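Local coordinates for HTH-type transcriptional regulator Rv1985c/MT2039 (Mycobacterium tuberculosis, PDB 3ISP), which binds DNA as a homodimeric LysR-type transcriptional regulator that probably activates expression of the exporter LysE and represses its own, at residues 49-54 with 60-65; 102-107 with 239-244; 149-152 with 156-159; 180-185 with 255-260; 246-249 with 253-256. All blocks are in the same frame, centred on the assembly; numbering follows the deposited sequence.

How the interactions relate
From the N terminus, interaction 1 closes the short hairpin loop of the DNA-binding domain. Interaction 2 then spans a long stretch of the regulatory domain, joining helix 103-107 to the junction of strand 238-241 and helix 242-251. Interaction 3, a short turn-back onto strand 155-169, lies wholly within this span. Interaction 4 crosses interaction 2 in sequence and joins the loop between helices 171-177 and 201-210 to the start of strand 255-271. Interaction 5 folds helix 242-251 onto the start of that strand and shares V255 and R256 with interaction 4. It touches interaction 2 through F240 and F254. Interactions 2 to 5 all reach the same mixed sheet.

Interaction 1. Residues 49-54 with 60-65; sequences GQVLVV and RATTAG
T62 and V51 meet with their side chains at about a right angle. The threonine hydroxyl sits between its own backbone N and carbonyl carbon (chi1 59°), where OG1 can donate to V51 O at 2.9 Å, coming in somewhat tilted from the carbonyl plane. The backbone adds a second tie, T62 N to L52 O at 3.0 Å, so one residue serves two successive carbonyls. Its methyl group turns toward the valines instead, with T62 CG2 3.9 Å from V54 CG2; threonine suits the place because one short side chain supplies both a donor and an apolar surface. Further on, the bond from V54 N to R60 O is more bent (145° at the hydrogen). The two T62 bonds carry the weakly bonded antiparallel hairpin, the wing of the LysR winged helix-turn-helix domain. V53 and A61 share the face of the hairpin that packs on helix 9-20, where small or branched apolar groups fit against L14, V17 and V18. R60 reaches past V54 with its chain extended from CG to NE, so that V54 CG2 lies 3.8 Å above one face of the guanidinium, near its rim. NH2 of R60 forms a salt bridge with E138 of the second subunit. At the other end L52 CD2 touches G65 CA at 3.6 Å. Glycine suits position 65 for another reason: a CB there would run into L52 O.

Interaction 2. Residues 102-107 with 239-244; sequences NADSMA and MFPEKL
D104 and P241 are brought together by a rotation that sets the aspartate CG beside its own backbone N, opposite the carbonyl carbon (chi1 -75°). The two side chains then cross at about a right angle, with D104 CG 3.6 Å from P241 CG. D104 OD2 is hydrogen-bonded to Y165, which anchors the group, while a water lies near OD1 and M239 O, its link to M239 O being weak. Proline suits its place at the end of the strand and at the N-cap of helix 242-251: its ring presents a compact apolar surface, and P241 O accepts a hydrogen bond from L244 N at 2.9 Å, in the first turn of the helix. One turn along each helix, A107 and L244 make the second touch, with A107 CB 4.0 Å from L244 CD2. Alanine's small methyl lets the leucine branches come close, and L244 CD1 also approaches A107 O at 3.8 Å. No hydrogen bond runs directly between the segments. In the substrate-binding domain of LysR regulators, related to periplasmic binding proteins, two subdomains flank a cleft, and this contact is consistent with a bridge between them. Helix 103-107 follows strand 95-101, whereas strand 238-241 lies at the edge of the sheet beside strand 155-169, which supplies Y165; T108 packs on P241 and L244, and T224 of helix 224-232 on A107.

Interaction 3. Residues 149-152 with 156-159; sequences RNPV and RVHP
P151 runs over V157 with their CA atoms 5.6 Å apart, a segment of irregular chain laid above a strand rather than paired with it. N150 and P151 are extended, with P151 at phi/psi -64°/122°, while V157 keeps the regular angles of strand 155-169. No hydrogen bond joins the two segments, and the contact is made by the valine methyls against the CA and ring carbons of P151 and the carbonyl of R149. It belongs to the mixed sheet of the LysR substrate-binding domain, where strands 143-146 and 155-169 run parallel on either side of strand 255-271; residues 149-152 are part of the connection that crosses over that middle strand. The strand beneath holds the crossing chain through Q269, whose side-chain amide receives the hydrogen of V152 N at OE1 and gives one to N150 O from NE2, much as a neighbouring strand's backbone would. R149 NE is bonded to Y267 OH, so the arginine is tied to the same strand.

V157 points at the loop, while R156 and H158 point the other way, H158 meeting the ring of W268 and packing on helix 276-288. A branched apolar residue suits this position because it offers two methyls to the loop. The proline ring crosses the valine at about a right angle, and CB of P151 is 3.7 Å from V157 CG2, the one methyl that reaches the proline. With CG1 anti to the backbone N (chi1 169°), V157 CG1 and CG2 each lie 3.5 Å from R149 O.

Interaction 4. Residues 180-185 with 255-260; sequences DGFTAA and VRVCDI
C258 O is gripped by the guanidinium of R256, which reaches back along its own segment: NE donates to it at 3.1 Å, the firm bond of the group, and NH2 adds a weak second one. A further weak bond runs from R256 NH2 to I260 O. Arginine suits this turn because its several N-H groups can reach two carbonyls, consistent with steadying the bend that offers V257 and C258 to F182. V257 CG1 stands over the middle of the F182 ring, 3.4 Å from its centroid and 11° off the normal, a CH-pi contact. The thiol approaches obliquely instead, C258 SG lying 4.3 Å from the centroid of the F182 ring. That approach depends on a first torsion that tucks SG between the cysteine's backbone N and carbonyl carbon (chi1 75°). F182, at the centre of an inverse gamma turn, points toward V257 and C258, CG anti to the backbone N (chi1 -160°). W237 and F210 meet the same ring edge-to-face. The arrangement combines a cysteine sulfur-aromatic contact with a small aromatic cluster, packing the loop after helix 171-177 against the irregular break in strand 255-271 of the substrate-binding domain.

Interaction 5. Residues 246-249 with 253-256; sequences ASPL and SFVR
P248 and F254 meet through backbone and side chain alike. F254 N donates to P248 O at 2.6 Å along a nearly straight line (173° at the hydrogen), although it approaches from above the carbonyl plane. F254 CG stands beside its own backbone N, opposite the carbonyl carbon (chi1 -82°), which lays the ring alongside P248; how closely the two pack is uncertain. L249 crosses F254 at about a right angle, and L249 CD1 rests 3.6 Å from F254 CB. A water donates to both L249 O and F254 O, linking the two backbones a second time. This turn lies in a beta-alpha-beta crossover: strand 238-241 leads into helix 242-251 and the chain returns in parallel as strand 255-271, with strand 155-169 between the two. Proline suits the kinked helix, since it has no N-H to offer the preceding turn. Farther out, F254's large flat ring spans from P248 to F240, which it meets edge-to-face, and to A231 and R232 of helix 224-232. L249 packs on L166 of strand 155-169, and V255, where the strand begins just after F254, pairs with A169 of the same strand 155-169.

Interaction 1. Residues 49-54 with 60-65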
# COMPACT_ATOMS: atom_id res chain seq x y z
N GLY A 49 17.90 19.45 9.18
CA GLY A 49 17.77 18.68 10.40
C GLY A 49 17.07 17.37 10.22
O GLY A 49 16.69 16.72 11.19
N GLN A 50 16.92 16.96 8.96
CA GLN A 50 16.15 15.77 8.60
C GLN A 50 16.92 14.92 7.60
O GLN A 50 17.71 15.42 6.80
CB GLN A 50 14.83 16.19 7.94
CG GLN A 50 14.01 17.15 8.75
CD GLN A 50 12.96 16.47 9.60
OE1 GLN A 50 12.62 15.30 9.38
NE2 GLN A 50 12.43 17.20 10.57
N VAL A 51 16.70 13.63 7.65
CA VAL A 51 17.24 12.80 6.60
C VAL A 51 16.32 13.03 5.40
O VAL A 51 15.09 13.09 5.57
CB VAL A 51 17.29 11.34 7.05
CG1 VAL A 51 17.40 10.40 5.86
CG2 VAL A 51 18.46 11.16 8.00
N LEU A 52 16.91 13.17 4.21
CA LEU A 52 16.16 13.60 3.02
C LEU A 52 16.10 12.57 1.89
O LEU A 52 15.20 12.63 1.03
CB LEU A 52 16.74 14.90 2.49
CG LEU A 52 16.60 16.10 3.42
CD1 LEU A 52 17.32 17.31 2.86
CD2 LEU A 52 15.14 16.42 3.65
N VAL A 53 17.04 11.64 1.89
CA VAL A 53 17.16 10.65 0.84
C VAL A 53 17.41 9.28 1.42
O VAL A 53 18.37 9.09 2.15
CB VAL A 53 18.38 10.93 -0.05
CG1 VAL A 53 18.41 9.96 -1.21
CG2 VAL A 53 18.38 12.36 -0.53
N VAL A 54 16.56 8.32 1.08
CA VAL A 54 16.88 6.94 1.38
C VAL A 54 18.05 6.53 0.48
O VAL A 54 17.94 6.60 -0.75
CB VAL A 54 15.69 6.03 1.14
CG1 VAL A 54 15.83 4.78 1.98
CG2 VAL A 54 14.41 6.75 1.48
N ARG A 60 15.36 7.41 -3.33
CA ARG A 60 14.11 8.15 -3.35
C ARG A 60 14.09 9.17 -2.22
O ARG A 60 14.83 9.06 -1.24
CB ARG A 60 12.92 7.19 -3.22
CG ARG A 60 12.98 6.27 -2.01
CD ARG A 60 11.62 5.63 -1.71
NE ARG A 60 11.56 4.99 -0.40
CZ ARG A 60 12.14 3.82 -0.11
NH1 ARG A 60 12.86 3.17 -1.03
NH2 ARG A 60 12.03 3.31 1.11
N ALA A 61 13.24 10.18 -2.37
CA ALA A 61 13.06 11.17 -1.33
C ALA A 61 12.34 10.56 -0.13
O ALA A 61 11.47 9.71 -0.29
CB ALA A 61 12.27 12.37 -1.87
N THR A 62 12.71 11.00 1.07
CA THR A 62 11.93 10.68 2.24
C THR A 62 10.77 11.64 2.22
O THR A 62 10.73 12.57 1.43
CB THR A 62 12.69 10.91 3.53
OG1 THR A 62 13.09 12.29 3.59
CG2 THR A 62 13.92 10.03 3.60
N THR A 63 9.81 11.41 3.10
CA THR A 63 8.70 12.32 3.21
C THR A 63 9.20 13.76 3.36
O THR A 63 8.69 14.67 2.72
CB THR A 63 7.79 11.94 4.39
OG1 THR A 63 6.99 10.81 4.03
CG2 THR A 63 6.87 13.10 4.77
N ALA A 64 10.20 13.97 4.20
CA ALA A 64 10.60 15.33 4.52
C ALA A 64 11.40 15.94 3.39
O ALA A 64 11.63 17.14 3.37
CB ALA A 64 11.39 15.37 5.80
N GLY A 65 11.82 15.11 2.45
CA GLY A 65 12.58 15.59 1.32
C GLY A 65 11.69 16.01 0.16
O GLY A 65 12.16 16.63 -0.79

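Interaction 2. Residues 102-107 with 239-244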
# COMPACT_ATOMS: atom_id res chain seq x y z
N ASN A 102 -6.25 14.95 -15.64
CA ASN A 102 -7.18 13.83 -15.52
C ASN A 102 -7.70 13.37 -16.88
O ASN A 102 -7.97 14.19 -17.76
CB ASN A 102 -8.35 14.15 -14.59
CG ASN A 102 -9.25 15.25 -15.13
OD1 ASN A 102 -10.48 15.16 -15.06
ND2 ASN A 102 -8.65 16.29 -15.66
N ALA A 103 -7.84 12.05 -17.03
CA ALA A 103 -8.18 11.41 -18.31
C ALA A 103 -9.35 12.06 -19.03
O ALA A 103 -9.28 12.33 -20.22
CB ALA A 103 -8.46 9.93 -18.10
N ASP A 104 -10.42 12.30 -18.29
CA ASP A 104 -11.63 12.91 -18.83
C ASP A 104 -11.43 14.33 -19.39
O ASP A 104 -12.11 14.73 -20.33
CB ASP A 104 -12.75 12.89 -17.78
CG ASP A 104 -13.34 11.51 -17.60
OD1 ASP A 104 -13.18 10.67 -18.53
OD2 ASP A 104 -13.97 11.27 -16.54
N SER A 105 -10.49 15.08 -18.82
CA SER A 105 -10.21 16.40 -19.37
C SER A 105 -9.40 16.34 -20.65
O SER A 105 -9.60 17.15 -21.55
CB SER A 105 -9.52 17.31 -18.35
OG SER A 105 -10.35 17.56 -17.23
N MET A 106 -8.47 15.39 -20.72
CA MET A 106 -7.61 15.30 -21.90
C MET A 106 -8.42 14.90 -23.13
O MET A 106 -8.13 15.33 -24.24
CB MET A 106 -6.44 14.34 -21.67
CG MET A 106 -5.59 14.07 -22.92
SD MET A 106 -4.76 15.52 -23.61
CE MET A 106 -3.65 15.87 -22.30
N ALA A 107 -9.44 14.08 -22.93
CA ALA A 107 -10.22 13.60 -24.06
C ALA A 107 -11.23 14.64 -24.53
O ALA A 107 -11.73 14.57 -25.66
CB ALA A 107 -10.93 12.31 -23.71
N MET A 239 -20.62 6.43 -16.40
CA MET A 239 -20.65 7.89 -16.46
C MET A 239 -19.66 8.46 -17.48
O MET A 239 -18.45 8.19 -17.42
CB MET A 239 -20.40 8.48 -15.07
CG MET A 239 -21.16 7.79 -13.95
SD MET A 239 -22.90 8.21 -13.88
CE MET A 239 -22.96 9.81 -14.64
N PHE A 240 -20.17 9.28 -18.39
CA PHE A 240 -19.37 9.84 -19.47
C PHE A 240 -19.38 11.36 -19.48
O PHE A 240 -20.43 11.98 -19.36
CB PHE A 240 -19.93 9.37 -20.82
CG PHE A 240 -19.43 8.02 -21.26
CD1 PHE A 240 -18.51 7.92 -22.29
CD2 PHE A 240 -19.89 6.87 -20.67
CE1 PHE A 240 -18.05 6.68 -22.71
CE2 PHE A 240 -19.44 5.63 -21.09
CZ PHE A 240 -18.51 5.53 -22.12
N PRO A 241 -18.20 11.97 -19.64
CA PRO A 241 -18.21 13.41 -19.83
C PRO A 241 -19.19 13.72 -20.94
O PRO A 241 -19.11 13.10 -21.99
CB PRO A 241 -16.78 13.71 -20.30
CG PRO A 241 -15.98 12.62 -19.71
CD PRO A 241 -16.85 11.39 -19.74
N GLU A 242 -20.11 14.65 -20.72
CA GLU A 242 -21.09 14.98 -21.74
C GLU A 242 -20.49 15.30 -23.09
O GLU A 242 -21.04 14.89 -24.10
CB GLU A 242 -22.01 16.11 -21.30
CG GLU A 242 -23.03 16.46 -22.34
CD GLU A 242 -23.78 17.73 -22.01
OE1 GLU A 242 -24.33 17.81 -20.89
OE2 GLU A 242 -23.81 18.64 -22.87
N LYS A 243 -19.37 16.02 -23.14
CA LYS A 243 -18.76 16.32 -24.44
C LYS A 243 -18.59 15.05 -25.27
O LYS A 243 -18.72 15.08 -26.50
CB LYS A 243 -17.41 17.02 -24.27
CG LYS A 243 -16.89 17.66 -25.56
CD LYS A 243 -15.49 18.25 -25.41
CE LYS A 243 -15.10 19.13 -26.60
NZ LYS A 243 -15.14 18.41 -27.91
N LEU A 244 -18.30 13.95 -24.59
CA LEU A 244 -18.03 12.65 -25.21
C LEU A 244 -19.28 11.84 -25.56
O LEU A 244 -19.27 11.02 -26.47
CB LEU A 244 -17.14 11.82 -24.27
CG LEU A 244 -15.64 11.75 -24.53
CD1 LEU A 244 -15.16 12.96 -25.30
CD2 LEU A 244 -14.87 11.57 -23.23
O HOH W 1 -15.14 8.26 -17.92

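Interaction 3. Residues 149-152 with 156-159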
# COMPACT_ATOMS: atom_id res chain seq x y z
N ARG A 149 -10.16 20.68 -4.92
CA ARG A 149 -10.33 22.09 -4.58
C ARG A 149 -9.26 22.63 -3.62
O ARG A 149 -8.84 23.78 -3.74
CB ARG A 149 -11.73 22.33 -4.00
CG ARG A 149 -11.89 23.67 -3.33
CD ARG A 149 -13.28 23.84 -2.75
NE ARG A 149 -14.21 24.36 -3.75
CZ ARG A 149 -15.28 25.09 -3.46
NH1 ARG A 149 -15.55 25.40 -2.19
NH2 ARG A 149 -16.07 25.53 -4.44
N ASN A 150 -8.83 21.80 -2.67
CA ASN A 150 -7.87 22.26 -1.65
C ASN A 150 -6.49 22.52 -2.23
O ASN A 150 -5.97 21.71 -2.99
CB ASN A 150 -7.78 21.27 -0.48
CG ASN A 150 -9.02 21.31 0.44
OD1 ASN A 150 -9.86 22.22 0.36
ND2 ASN A 150 -9.12 20.31 1.31
N PRO A 151 -5.88 23.66 -1.88
CA PRO A 151 -4.55 23.95 -2.42
C PRO A 151 -3.53 22.93 -1.94
O PRO A 151 -3.35 22.79 -0.73
CB PRO A 151 -4.21 25.32 -1.83
CG PRO A 151 -5.53 25.91 -1.42
CD PRO A 151 -6.37 24.73 -1.01
N VAL A 152 -2.86 22.25 -2.86
CA VAL A 152 -1.75 21.40 -2.46
C VAL A 152 -0.59 22.33 -2.18
O VAL A 152 -0.55 23.45 -2.71
CB VAL A 152 -1.36 20.33 -3.52
CG1 VAL A 152 -2.54 20.01 -4.44
CG2 VAL A 152 -0.15 20.76 -4.31
N ARG A 156 -1.11 27.53 -6.04
CA ARG A 156 -2.35 28.30 -6.17
C ARG A 156 -3.46 27.48 -6.83
O ARG A 156 -3.19 26.63 -7.70
CB ARG A 156 -2.12 29.56 -7.00
CG ARG A 156 -1.51 30.71 -6.26
CD ARG A 156 -1.61 32.00 -7.06
NE ARG A 156 -0.51 32.90 -6.75
CZ ARG A 156 0.61 32.98 -7.48
NH1 ARG A 156 0.76 32.22 -8.56
NH2 ARG A 156 1.56 33.83 -7.12
N VAL A 157 -4.70 27.75 -6.44
CA VAL A 157 -5.86 27.04 -6.96
C VAL A 157 -6.73 27.96 -7.82
O VAL A 157 -7.14 29.03 -7.37
CB VAL A 157 -6.74 26.54 -5.82
CG1 VAL A 157 -8.06 26.05 -6.35
CG2 VAL A 157 -6.02 25.46 -5.03
N HIS A 158 -7.00 27.52 -9.05
CA HIS A 158 -7.91 28.22 -9.97
C HIS A 158 -9.12 27.36 -10.37
O HIS A 158 -8.97 26.26 -10.90
CB HIS A 158 -7.19 28.59 -11.26
CG HIS A 158 -6.03 29.52 -11.06
ND1 HIS A 158 -4.74 29.06 -10.91
CD2 HIS A 158 -5.97 30.87 -11.01
CE1 HIS A 158 -3.93 30.10 -10.78
NE2 HIS A 158 -4.65 31.20 -10.84
N PRO A 159 -10.33 27.88 -10.14
CA PRO A 159 -11.49 27.10 -10.58
C PRO A 159 -11.58 27.18 -12.08
O PRO A 159 -11.24 28.20 -12.66
CB PRO A 159 -12.67 27.83 -9.94
CG PRO A 159 -12.05 28.67 -8.85
CD PRO A 159 -10.72 29.07 -9.38

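Interaction 4. Residues 180-185 with 255-260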
# COMPACT_ATOMS: atom_id res chain seq x y z
N ASP A 180 -37.42 -1.85 -18.25
CA ASP A 180 -38.40 -1.25 -17.35
C ASP A 180 -37.89 0.01 -16.66
O ASP A 180 -38.52 0.51 -15.74
CB ASP A 180 -38.88 -2.27 -16.32
CG ASP A 180 -39.99 -3.15 -16.87
OD1 ASP A 180 -40.52 -2.82 -17.95
OD2 ASP A 180 -40.33 -4.17 -16.22
N GLY A 181 -36.74 0.51 -17.12
CA GLY A 181 -36.17 1.73 -16.58
C GLY A 181 -35.14 1.51 -15.49
O GLY A 181 -34.77 0.37 -15.19
N PHE A 182 -34.69 2.60 -14.89
CA PHE A 182 -33.54 2.58 -13.99
C PHE A 182 -33.94 2.39 -12.52
O PHE A 182 -33.68 3.24 -11.66
CB PHE A 182 -32.70 3.85 -14.19
CG PHE A 182 -31.29 3.74 -13.70
CD1 PHE A 182 -30.59 2.55 -13.83
CD2 PHE A 182 -30.65 4.83 -13.12
CE1 PHE A 182 -29.28 2.44 -13.37
CE2 PHE A 182 -29.35 4.73 -12.66
CZ PHE A 182 -28.66 3.54 -12.78
N THR A 183 -34.58 1.26 -12.25
CA THR A 183 -35.01 0.92 -10.90
C THR A 183 -33.85 0.40 -10.05
O THR A 183 -32.83 -0.02 -10.59
CB THR A 183 -36.09 -0.15 -10.94
OG1 THR A 183 -37.07 0.23 -11.92
CG2 THR A 183 -36.75 -0.31 -9.58
N ALA A 184 -34.01 0.41 -8.74
CA ALA A 184 -33.00 -0.15 -7.84
C ALA A 184 -32.97 -1.69 -7.89
O ALA A 184 -32.06 -2.33 -7.36
CB ALA A 184 -33.19 0.35 -6.41
N ALA A 185 -33.98 -2.29 -8.50
CA ALA A 185 -33.99 -3.73 -8.70
C ALA A 185 -33.29 -4.04 -10.01
O ALA A 185 -32.62 -5.06 -10.14
CB ALA A 185 -35.42 -4.28 -8.71
N VAL A 255 -27.75 5.86 -25.32
CA VAL A 255 -28.92 6.50 -24.73
C VAL A 255 -28.78 6.74 -23.22
O VAL A 255 -28.25 5.89 -22.49
CB VAL A 255 -30.22 5.69 -24.95
CG1 VAL A 255 -30.57 5.64 -26.43
CG2 VAL A 255 -30.09 4.30 -24.35
N ARG A 256 -29.26 7.89 -22.74
CA ARG A 256 -29.27 8.14 -21.31
C ARG A 256 -30.08 7.09 -20.57
O ARG A 256 -31.26 6.90 -20.84
CB ARG A 256 -29.83 9.52 -20.99
CG ARG A 256 -28.87 10.66 -21.27
CD ARG A 256 -29.41 11.98 -20.73
NE ARG A 256 -29.38 12.03 -19.27
CZ ARG A 256 -29.28 13.16 -18.57
NH1 ARG A 256 -29.18 14.32 -19.20
NH2 ARG A 256 -29.27 13.13 -17.24
N VAL A 257 -29.42 6.41 -19.64
CA VAL A 257 -30.02 5.43 -18.75
C VAL A 257 -31.04 6.04 -17.80
O VAL A 257 -32.00 5.38 -17.38
CB VAL A 257 -28.89 4.79 -17.92
CG1 VAL A 257 -29.37 4.36 -16.53
CG2 VAL A 257 -28.26 3.64 -18.71
N CYS A 258 -30.84 7.30 -17.43
CA CYS A 258 -31.80 8.01 -16.59
C CYS A 258 -31.58 9.52 -16.61
O CYS A 258 -30.62 10.02 -17.21
CB CYS A 258 -31.84 7.45 -15.15
SG CYS A 258 -30.45 7.88 -14.07
N ASP A 259 -32.47 10.24 -15.94
CA ASP A 259 -32.58 11.68 -16.06
C ASP A 259 -31.57 12.44 -15.19
O ASP A 259 -31.39 13.65 -15.35
CB ASP A 259 -34.00 12.10 -15.71
CG ASP A 259 -34.48 13.25 -16.54
OD1 ASP A 259 -33.84 13.52 -17.59
OD2 ASP A 259 -35.49 13.88 -16.15
N ILE A 260 -30.91 11.73 -14.28
CA ILE A 260 -29.96 12.34 -13.36
C ILE A 260 -28.57 12.54 -13.97
O ILE A 260 -28.20 11.85 -14.91
CB ILE A 260 -29.78 11.47 -12.13
CG1 ILE A 260 -31.13 10.96 -11.65
CG2 ILE A 260 -29.03 12.23 -11.05
CD1 ILE A 260 -31.04 10.18 -10.37

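Interaction 5. Residues 246-249 with 253-256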
# COMPACT_ATOMS: atom_id res chain seq x y z
N ALA A 246 -22.13 13.40 -26.28
CA ALA A 246 -22.87 14.25 -27.20
C ALA A 246 -23.01 13.59 -28.55
O ALA A 246 -24.08 13.59 -29.14
CB ALA A 246 -22.18 15.60 -27.35
N SER A 247 -21.92 13.00 -29.03
CA SER A 247 -21.92 12.38 -30.34
C SER A 247 -22.74 11.08 -30.41
O SER A 247 -23.60 10.95 -31.28
CB SER A 247 -20.48 12.18 -30.85
OG SER A 247 -20.43 12.15 -32.27
N PRO A 248 -22.47 10.10 -29.52
CA PRO A 248 -23.26 8.86 -29.52
C PRO A 248 -24.73 9.08 -29.15
O PRO A 248 -25.57 8.20 -29.37
CB PRO A 248 -22.57 7.99 -28.47
CG PRO A 248 -21.20 8.51 -28.38
CD PRO A 248 -21.31 9.99 -28.61
N LEU A 249 -25.06 10.23 -28.58
CA LEU A 249 -26.46 10.52 -28.32
C LEU A 249 -27.16 10.92 -29.63
O LEU A 249 -28.36 10.71 -29.79
CB LEU A 249 -26.59 11.61 -27.25
CG LEU A 249 -26.81 11.21 -25.78
CD1 LEU A 249 -26.75 9.72 -25.55
CD2 LEU A 249 -25.84 11.96 -24.85
N SER A 253 -26.23 5.76 -31.05
CA SER A 253 -25.31 4.79 -30.46
C SER A 253 -25.38 4.68 -28.92
O SER A 253 -25.22 3.59 -28.38
CB SER A 253 -23.87 5.09 -30.88
OG SER A 253 -23.81 5.50 -32.24
N PHE A 254 -25.60 5.81 -28.24
CA PHE A 254 -25.82 5.82 -26.79
C PHE A 254 -27.22 6.30 -26.46
O PHE A 254 -27.78 7.10 -27.19
CB PHE A 254 -24.85 6.77 -26.09
CG PHE A 254 -23.50 6.20 -25.84
CD1 PHE A 254 -23.29 4.83 -25.83
CD2 PHE A 254 -22.43 7.04 -25.57
CE1 PHE A 254 -22.03 4.32 -25.59
CE2 PHE A 254 -21.18 6.54 -25.34
CZ PHE A 254 -20.97 5.18 -25.34
N VAL A 255 -27.75 5.86 -25.32
CA VAL A 255 -28.92 6.50 -24.73
C VAL A 255 -28.78 6.74 -23.22
O VAL A 255 -28.25 5.89 -22.49
CB VAL A 255 -30.22 5.69 -24.95
CG1 VAL A 255 -30.57 5.64 -26.43
CG2 VAL A 255 -30.09 4.30 -24.35
N ARG A 256 -29.26 7.89 -22.74
CA ARG A 256 -29.27 8.14 -21.31
C ARG A 256 -30.08 7.09 -20.57
O ARG A 256 -31.26 6.90 -20.84
CB ARG A 256 -29.83 9.52 -20.99
CG ARG A 256 -28.87 10.66 -21.27
CD ARG A 256 -29.41 11.98 -20.73
NE ARG A 256 -29.38 12.03 -19.27
CZ ARG A 256 -29.28 13.16 -18.57
NH1 ARG A 256 -29.18 14.32 -19.20
NH2 ARG A 256 -29.27 13.13 -17.24
O HOH W 2 -29.30 8.87 -28.32